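Local coordinates for nucleocapsid protein (Sin Nombre virus, PDB 2IC6) that probably packages the single-stranded negative-sense viral RNA, its N-terminal region folding as an antiparallel coiled coil of two helices, at residues N13-E18 / K60-K65; T6-Q11 / L68-I72. The protein carries 1 engineered substitution. All blocks are in the same frame, centred on the assembly; numbering follows the deposited sequence. Where two conformers were deposited one is given.

Contact 1: N13-E18 / K60-K65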
ATOM      1  N   ASN A  13      -1.410  -8.641 -10.322  1.00 14.84           N
ATOM      2  CA  ASN A  13      -0.793  -7.410  -9.865  1.00 14.00           C
ATOM      3  C   ASN A  13      -1.492  -6.863  -8.625  1.00 12.97           C
ATOM      4  O   ASN A  13      -0.840  -6.356  -7.720  1.00 13.34           O
ATOM      5  CB  ASN A  13      -0.790  -6.421 -11.015  1.00 15.12           C
ATOM      6  CG  ASN A  13       0.234  -5.331 -10.899  1.00 16.19           C
ATOM      7  OD1 ASN A  13       0.145  -4.341 -11.658  1.00 18.22           O
ATOM      8  ND2 ASN A  13       1.184  -5.480 -10.033  1.00 15.35           N
ATOM      9  N   ILE A  14      -2.808  -6.993  -8.539  1.00 12.26           N
ATOM     10  CA  ILE A  14      -3.532  -6.606  -7.349  1.00 12.35           C
ATOM     11  C   ILE A  14      -3.003  -7.468  -6.221  1.00 12.46           C
ATOM     12  O   ILE A  14      -2.727  -6.966  -5.145  1.00 12.56           O
ATOM     13  CB  ILE A  14      -5.065  -6.745  -7.551  1.00 12.93           C
ATOM     14  CG1 ILE A  14      -5.550  -5.638  -8.512  1.00 12.05           C
ATOM     15  CG2 ILE A  14      -5.870  -6.710  -6.229  1.00 13.70           C
ATOM     16  CD1 ILE A  14      -7.000  -5.845  -9.035  1.00 13.26           C
ATOM     17  N   THR A  15      -2.895  -8.776  -6.413  1.00 12.48           N
ATOM     18  CA  THR A  15      -2.324  -9.633  -5.309  1.00 13.11           C
ATOM     19  C   THR A  15      -0.971  -9.191  -4.838  1.00 13.63           C
ATOM     20  O   THR A  15      -0.721  -9.137  -3.619  1.00 13.95           O
ATOM     21  CB  THR A  15      -2.185 -11.067  -5.790  1.00 14.21           C
ATOM     22  OG1 THR A  15      -3.501 -11.491  -6.089  1.00 14.97           O
ATOM     23  CG2 THR A  15      -1.508 -12.022  -4.749  1.00 15.11           C
ATOM     24  N   LEU A  16      -0.042  -8.951  -5.729  1.00 13.75           N
ATOM     25  CA  LEU A  16       1.302  -8.553  -5.364  1.00 14.52           C
ATOM     26  C   LEU A  16       1.218  -7.274  -4.583  1.00 13.48           C
ATOM     27  O   LEU A  16       1.892  -7.135  -3.553  1.00 14.73           O
ATOM     28  CB  LEU A  16       2.141  -8.397  -6.595  1.00 15.16           C
ATOM     29  CG  LEU A  16       3.567  -7.946  -6.392  1.00 19.41           C
ATOM     30  CD1 LEU A  16       4.251  -8.952  -5.550  1.00 24.02           C
ATOM     31  CD2 LEU A  16       4.180  -7.750  -7.768  1.00 22.66           C
ATOM     32  N   HIS A  17       0.370  -6.341  -5.039  1.00 11.90           N
ATOM     33  CA  HIS A  17       0.258  -5.081  -4.305  1.00 12.21           C
ATOM     34  C   HIS A  17      -0.429  -5.234  -2.948  1.00 10.40           C
ATOM     35  O   HIS A  17      -0.006  -4.536  -2.015  1.00 11.16           O
ATOM     36  CB  HIS A  17      -0.373  -4.032  -5.193  1.00 12.11           C
ATOM     37  CG  HIS A  17       0.571  -3.475  -6.230  1.00 14.97           C
ATOM     38  ND1 HIS A  17       0.806  -4.116  -7.429  1.00 14.18           N
ATOM     39  CD2 HIS A  17       1.319  -2.340  -6.257  1.00 17.20           C
ATOM     40  CE1 HIS A  17       1.659  -3.385  -8.140  1.00 16.34           C
ATOM     41  NE2 HIS A  17       1.986  -2.309  -7.453  1.00 18.21           N
ATOM     42  N   GLU A  18      -1.444  -6.097  -2.845  1.00 10.45           N
ATOM     43  CA  GLU A  18      -2.070  -6.337  -1.567  1.00 10.94           C
ATOM     44  C   GLU A  18      -1.081  -6.944  -0.583  1.00 10.62           C
ATOM     45  O   GLU A  18      -1.057  -6.606   0.616  1.00 10.50           O
ATOM     46  CB  GLU A  18      -3.230  -7.293  -1.721  1.00 11.91           C
ATOM     47  CG  GLU A  18      -4.384  -6.733  -2.432  1.00 13.51           C
ATOM     48  CD  GLU A  18      -5.245  -5.780  -1.682  1.00 15.75           C
ATOM     49  OE1 GLU A  18      -6.358  -5.458  -2.207  1.00 21.34           O
ATOM     50  OE2 GLU A  18      -4.905  -5.302  -0.556  1.00 17.03           O
ATOM     51  N   LYS A  60      -2.262   3.078  -5.847  1.00  9.29           N
ATOM     52  CA  LYS A  60      -2.069   2.176  -6.946  1.00 10.11           C
ATOM     53  C   LYS A  60      -3.076   1.043  -6.958  1.00 10.08           C
ATOM     54  O   LYS A  60      -3.657   0.736  -8.001  1.00 10.94           O
ATOM     55  CB  LYS A  60      -0.644   1.611  -6.872  1.00 11.55           C
ATOM     56  CG  LYS A  60      -0.326   0.568  -7.940  1.00 13.31           C
ATOM     57  CD  LYS A  60      -0.277   1.098  -9.315  1.00 15.38           C
ATOM     58  CE  LYS A  60      -0.026  -0.021 -10.333  1.00 16.98           C
ATOM     59  NZ  LYS A  60       0.283   0.562 -11.641  1.00 20.23           N
ATOM     60  N   LEU A  61      -3.379   0.462  -5.801  1.00  9.79           N
ATOM     61  CA  LEU A  61      -4.428  -0.533  -5.700  1.00 10.41           C
ATOM     62  C   LEU A  61      -5.777  -0.048  -6.107  1.00 10.13           C
ATOM     63  O   LEU A  61      -6.523  -0.771  -6.779  1.00 11.41           O
ATOM     64  CB  LEU A  61      -4.477  -1.072  -4.262  1.00 10.53           C
ATOM     65  CG  LEU A  61      -3.485  -2.170  -3.980  1.00 12.17           C
ATOM     66  CD1 LEU A  61      -3.232  -2.294  -2.443  1.00 14.06           C
ATOM     67  CD2 LEU A  61      -3.911  -3.485  -4.662  1.00 15.06           C
ATOM     68  N   GLY A  62      -6.114   1.163  -5.733  1.00 10.53           N
ATOM     69  CA  GLY A  62      -7.413   1.681  -6.135  1.00 11.83           C
ATOM     70  C   GLY A  62      -7.527   1.806  -7.642  1.00 11.79           C
ATOM     71  O   GLY A  62      -8.591   1.527  -8.201  1.00 13.36           O
ATOM     72  N   GLU A  63      -6.454   2.233  -8.292  1.00 11.19           N
ATOM     73  CA  GLU A  63      -6.420   2.313  -9.743  1.00 12.14           C
ATOM     74  C   GLU A  63      -6.589   0.933 -10.365  1.00 11.16           C
ATOM     75  O   GLU A  63      -7.418   0.762 -11.281  1.00 12.37           O
ATOM     76  CB  GLU A  63      -5.144   2.940 -10.215  1.00 12.61           C
ATOM     77  CG  GLU A  63      -4.849   4.372  -9.821  1.00 17.35           C
ATOM     78  CD  GLU A  63      -3.369   4.792 -10.115  1.00 19.56           C
ATOM     79  OE1 GLU A  63      -2.940   5.791  -9.513  1.00 25.52           O
ATOM     80  OE2 GLU A  63      -2.653   4.150 -10.932  1.00 24.04           O
ATOM     81  N   LEU A  64      -5.811  -0.038  -9.908  1.00 10.46           N
ATOM     82  CA  LEU A  64      -5.877  -1.368 -10.426  1.00 10.35           C
ATOM     83  C   LEU A  64      -7.306  -1.961 -10.268  1.00  9.97           C
ATOM     84  O   LEU A  64      -7.853  -2.576 -11.182  1.00 11.53           O
ATOM     85  CB  LEU A  64      -4.896  -2.277  -9.739  1.00 11.57           C
ATOM     86  CG  LEU A  64      -3.413  -2.050 -10.029  1.00 11.47           C
ATOM     87  CD1 LEU A  64      -2.566  -2.851  -9.032  1.00 13.66           C
ATOM     88  CD2 LEU A  64      -3.081  -2.492 -11.484  1.00 16.51           C
ATOM     89  N   LYS A  65      -7.909  -1.762  -9.096  1.00 10.18           N
ATOM     90  CA  LYS A  65      -9.191  -2.346  -8.815  1.00 10.70           C
ATOM     91  C   LYS A  65     -10.276  -1.704  -9.682  1.00 10.42           C
ATOM     92  O   LYS A  65     -11.177  -2.392 -10.208  1.00 11.39           O
ATOM     93  CB  LYS A  65      -9.515  -2.210  -7.338  1.00 11.77           C
ATOM     94  CG  LYS A  65      -8.680  -3.087  -6.455  1.00 12.13           C
ATOM     95  CD  LYS A  65      -8.897  -2.819  -5.000  1.00 13.58           C
ATOM     96  CE  LYS A  65      -8.080  -3.734  -4.175  1.00 15.92           C
ATOM     97  NZ  LYS A  65      -8.270  -3.578  -2.745  1.00 17.10           N
TER

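Contact 2: T6-Q11 / L68-I72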
ATOM      1  N   THR A   6      -5.313 -10.760 -19.981  1.00 22.20           N
ATOM      2  CA  THR A   6      -5.225  -9.410 -19.406  1.00 20.02           C
ATOM      3  C   THR A   6      -5.842  -9.310 -17.992  1.00 16.28           C
ATOM      4  O   THR A   6      -5.257  -8.682 -17.077  1.00 16.79           O
ATOM      5  CB  THR A   6      -5.811  -8.353 -20.320  1.00 20.76           C
ATOM      6  OG1 THR A   6      -5.008  -8.308 -21.514  1.00 25.91           O
ATOM      7  CG2 THR A   6      -5.838  -6.999 -19.624  1.00 24.64           C
ATOM      8  N   LEU A   7      -7.047  -9.825 -17.812  1.00 15.19           N
ATOM      9  CA  LEU A   7      -7.699  -9.760 -16.512  1.00 14.46           C
ATOM     10  C   LEU A   7      -6.897 -10.511 -15.471  1.00 13.18           C
ATOM     11  O   LEU A   7      -6.782 -10.067 -14.328  1.00 13.60           O
ATOM     12  CB  LEU A   7      -9.157 -10.245 -16.504  1.00 13.65           C
ATOM     13  CG  LEU A   7     -10.186  -9.239 -17.061  1.00 14.02           C
ATOM     14  CD1 LEU A   7     -10.086  -8.988 -18.548  1.00 16.79           C
ATOM     15  CD2 LEU A   7     -11.577  -9.711 -16.663  1.00 15.68           C
ATOM     16  N   LYS A   8      -6.365 -11.688 -15.814  1.00 13.99           N
ATOM     17  CA  LYS A   8      -5.558 -12.416 -14.846  1.00 14.15           C
ATOM     18  C   LYS A   8      -4.297 -11.608 -14.500  1.00 14.34           C
ATOM     19  O   LYS A   8      -3.877 -11.619 -13.325  1.00 15.11           O
ATOM     20  CB  LYS A   8      -5.185 -13.802 -15.391  1.00 14.74           C
ATOM     21  CG  LYS A   8      -4.245 -14.625 -14.565  1.00 16.46           C
ATOM     22  CD  LYS A   8      -4.677 -14.871 -13.148  1.00 19.98           C
ATOM     23  CE  LYS A   8      -3.816 -15.958 -12.462  1.00 20.55           C
ATOM     24  NZ  LYS A   8      -4.036 -15.934 -10.984  1.00 20.21           N
ATOM     25  N   GLU A   9      -3.693 -10.924 -15.482  1.00 14.56           N
ATOM     26  CA  GLU A   9      -2.501 -10.137 -15.201  1.00 16.97           C
ATOM     27  C   GLU A   9      -2.800  -9.059 -14.179  1.00 14.51           C
ATOM     28  O   GLU A   9      -2.003  -8.833 -13.254  1.00 14.73           O
ATOM     29  CB  GLU A   9      -1.959  -9.541 -16.499  1.00 17.25           C
ATOM     30  CG  GLU A   9      -1.216 -10.524 -17.268  1.00 25.02           C
ATOM     31  CD  GLU A   9      -0.634  -9.982 -18.564  1.00 25.87           C
ATOM     32  OE1 GLU A   9      -0.177 -10.867 -19.336  1.00 35.02           O
ATOM     33  OE2 GLU A   9      -0.643  -8.741 -18.855  1.00 29.52           O
ATOM     34  N   VAL A  10      -3.913  -8.382 -14.351  1.00 12.88           N
ATOM     35  CA  VAL A  10      -4.329  -7.325 -13.430  1.00 13.68           C
ATOM     36  C   VAL A  10      -4.592  -7.921 -12.071  1.00 12.77           C
ATOM     37  O   VAL A  10      -4.166  -7.371 -11.051  1.00 13.15           O
ATOM     38  CB  VAL A  10      -5.514  -6.485 -13.980  1.00 13.03           C
ATOM     39  CG1 VAL A  10      -5.968  -5.426 -12.963  1.00 15.44           C
ATOM     40  CG2 VAL A  10      -5.094  -5.799 -15.336  1.00 16.55           C
ATOM     41  N   GLN A  11      -5.356  -9.032 -12.011  1.00 12.97           N
ATOM     42  CA  GLN A  11      -5.551  -9.701 -10.723  1.00 13.00           C
ATOM     43  C   GLN A  11      -4.273 -10.073 -10.017  1.00 13.38           C
ATOM     44  O   GLN A  11      -4.161  -9.863  -8.813  1.00 13.58           O
ATOM     45  CB  GLN A  11      -6.385 -10.965 -10.912  1.00 14.63           C
ATOM     46  CG  GLN A  11      -6.940 -11.606  -9.565  0.70 14.32           C
ATOM     47  CD  GLN A  11      -7.783 -10.658  -8.625  0.70 17.87           C
ATOM     48  OE1 GLN A  11      -9.000 -10.424  -8.763  0.70 21.30           O
ATOM     49  NE2 GLN A  11      -7.109 -10.128  -7.651  0.70 20.93           N
ATOM     50  N   LEU A  68      -9.810  -3.194 -13.170  1.00 10.96           N
ATOM     51  CA  LEU A  68     -10.319  -4.554 -13.268  1.00 11.25           C
ATOM     52  C   LEU A  68     -11.846  -4.587 -13.316  1.00 11.17           C
ATOM     53  O   LEU A  68     -12.413  -5.385 -14.073  1.00 12.03           O
ATOM     54  CB  LEU A  68      -9.765  -5.383 -12.099  1.00 10.50           C
ATOM     55  CG  LEU A  68     -10.139  -6.866 -12.169  1.00 11.26           C
ATOM     56  CD1 LEU A  68      -9.794  -7.572 -13.449  1.00 12.51           C
ATOM     57  CD2 LEU A  68      -9.549  -7.611 -10.957  1.00 12.42           C
ATOM     58  N   ALA A  69     -12.514  -3.740 -12.537  1.00 11.72           N
ATOM     59  CA  ALA A  69     -13.954  -3.661 -12.572  1.00 12.19           C
ATOM     60  C   ALA A  69     -14.423  -3.373 -14.009  1.00 12.30           C
ATOM     61  O   ALA A  69     -15.369  -4.004 -14.516  1.00 14.16           O
ATOM     62  CB  ALA A  69     -14.466  -2.696 -11.616  1.00 13.63           C
ATOM     63  N   ASP A  70     -13.808  -2.412 -14.668  1.00 12.04           N
ATOM     64  CA  ASP A  70     -14.163  -2.068 -16.029  1.00 12.65           C
ATOM     65  C   ASP A  70     -13.731  -3.153 -17.039  1.00 12.70           C
ATOM     66  O   ASP A  70     -14.474  -3.453 -18.009  1.00 15.38           O
ATOM     67  CB  ASP A  70     -13.646  -0.713 -16.465  0.70 12.60           C
ATOM     68  CG  ASP A  70     -14.690   0.331 -16.314  0.70 16.28           C
ATOM     69  OD1 ASP A  70     -14.469   1.192 -15.522  0.70 20.19           O
ATOM     70  OD2 ASP A  70     -15.782   0.261 -16.962  0.70 20.69           O
ATOM     71  N   LEU A  71     -12.621  -3.821 -16.854  1.00 12.66           N
ATOM     72  CA  LEU A  71     -12.246  -4.950 -17.702  1.00 13.34           C
ATOM     73  C   LEU A  71     -13.324  -6.051 -17.654  1.00 13.95           C
ATOM     74  O   LEU A  71     -13.725  -6.614 -18.682  1.00 15.34           O
ATOM     75  CB  LEU A  71     -10.889  -5.540 -17.290  1.00 12.62           C
ATOM     76  CG  LEU A  71      -9.653  -4.712 -17.655  1.00 13.13           C
ATOM     77  CD1 LEU A  71      -8.414  -5.241 -16.893  1.00 14.52           C
ATOM     78  CD2 LEU A  71      -9.408  -4.705 -19.157  1.00 13.23           C
ATOM     79  N   ILE A  72     -13.793  -6.353 -16.446  1.00 13.91           N
ATOM     80  CA  ILE A  72     -14.848  -7.360 -16.235  1.00 14.33           C
ATOM     81  C   ILE A  72     -16.124  -6.889 -16.934  1.00 15.12           C
ATOM     82  O   ILE A  72     -16.768  -7.661 -17.646  1.00 16.52           O
ATOM     83  CB  ILE A  72     -15.067  -7.623 -14.730  1.00 14.30           C
ATOM     84  CG1 ILE A  72     -13.876  -8.370 -14.148  1.00 14.74           C
ATOM     85  CG2 ILE A  72     -16.395  -8.414 -14.517  1.00 16.10           C
ATOM     86  CD1 ILE A  72     -13.776  -8.363 -12.596  1.00 15.63           C
TER

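Contact 1: N13-E18 / K60-K65
Asn-13 O accepts two hydrogen bonds from His-17, whose ring and CB pack against Leu-64 and Leu-61 of the partner helix in this antiparallel coiled coil. His-17 N makes the usual helical bond, and ND1 adds a second at 2.8 Å. The two donors approach from opposite faces of the carbonyl plane. Asn-13 O lies almost in the ring plane, so this bond helps to fix the rotation of the ring. Leu-64 CD1 sits over one ring face, 3.9 Å from ND1. Lys-60 CG approaches the ring obliquely, at 3.7 Å from NE2. The Lys-60 chain bends at chi2 (68°), and its amine is not in contact with the ring.

Next to the ring the seam is apolar. Leu-61 CD2 lies 3.6 Å from His-17 CB and also packs against Ile-14 CG2 and the Glu-18 chain. Ile-14 and Leu-64 lie alongside each other, pointing opposite ways, with CG1 of Ile-14 3.6 Å from CB of Leu-64. One turn earlier on helix 41-74, Leu-57 also touches His-17.

A salt bridge borders this apolar strip. The extended Lys-65 chain runs past Ile-14 CD1. The Glu-18 chain is bent at chi2 (-76°) and runs roughly perpendicular to Lys-65. Lys-65 NZ meets Glu-18 OE1 at 2.7 Å, nearly along the C-O axis of that oxygen.

Contact 2: T6-Q11 / L68-I72
Leu-7 pushes its branched end into a hollow made by Leu-68, Leu-71 and Ile-72. This is packing in the manner of a coiled coil, with side chains of one helix set between those of the other. Its CG lies 4.0 Å from Leu-68 CD1, where the two side chains cross at a slant. One branch, CD1, rests 3.8 Å from Leu-71 CB. The other branch, CD2, turns to Ile-72 and comes within 3.7 Å of its CG1. Each branch therefore has its own wall. With CG anti to the carbonyl carbon (chi1 -78°), both methyls of Leu-7 reach the partner helix.

Val-10 forms the next bump and divides its two methyls between two leucines. CG1 slides past Leu-68 and lies 3.9 Å from its CB. CG2 meets Leu-71 CD1 tip to tip at 3.7 Å.

The leucines of the second helix fill hollows in turn. Leu-71 CD1 sits over the groove between Val-10 CG2 and Thr-6 CG2, the threonine methyl being the more distant of the two at 4.1 Å. The other branch of Leu-68, CD2, lies near the end of Gln-11, which has two conformers, so that contact is doubtful. Gln-11 borders the apolar strip.

No hydrogen bond crosses between 6-11 and 68-72. The contact joins the first turns of helix 6-37 to the last part of helix 41-74. The two short segments run antiparallel at 160°, their axes 10.2 Å apart, at the end of the hairpin away from the turn that links the two helices.

How the contacts relate
Both contacts join helix 6-37 to helix 41-74, and their centres are about 11 Å apart along one seam. Contact 1 is the more buried, with its centre about 8 Å from the centre of the chain. Contact 2 is a surface contact, about 19 Å from that centre, near the two chain ends. The chemistry changes accordingly. Contact 1 combines apolar packing with a histidine and a salt bridge. Contact 2 depends on aliphatic packing, with one glutamine at its border. The two are continuous: Ile-14 CD1 of contact 1 lies 3.6 Å from Leu-68 CD2 of contact 2, and Leu-64 O packs against Val-10 CG1.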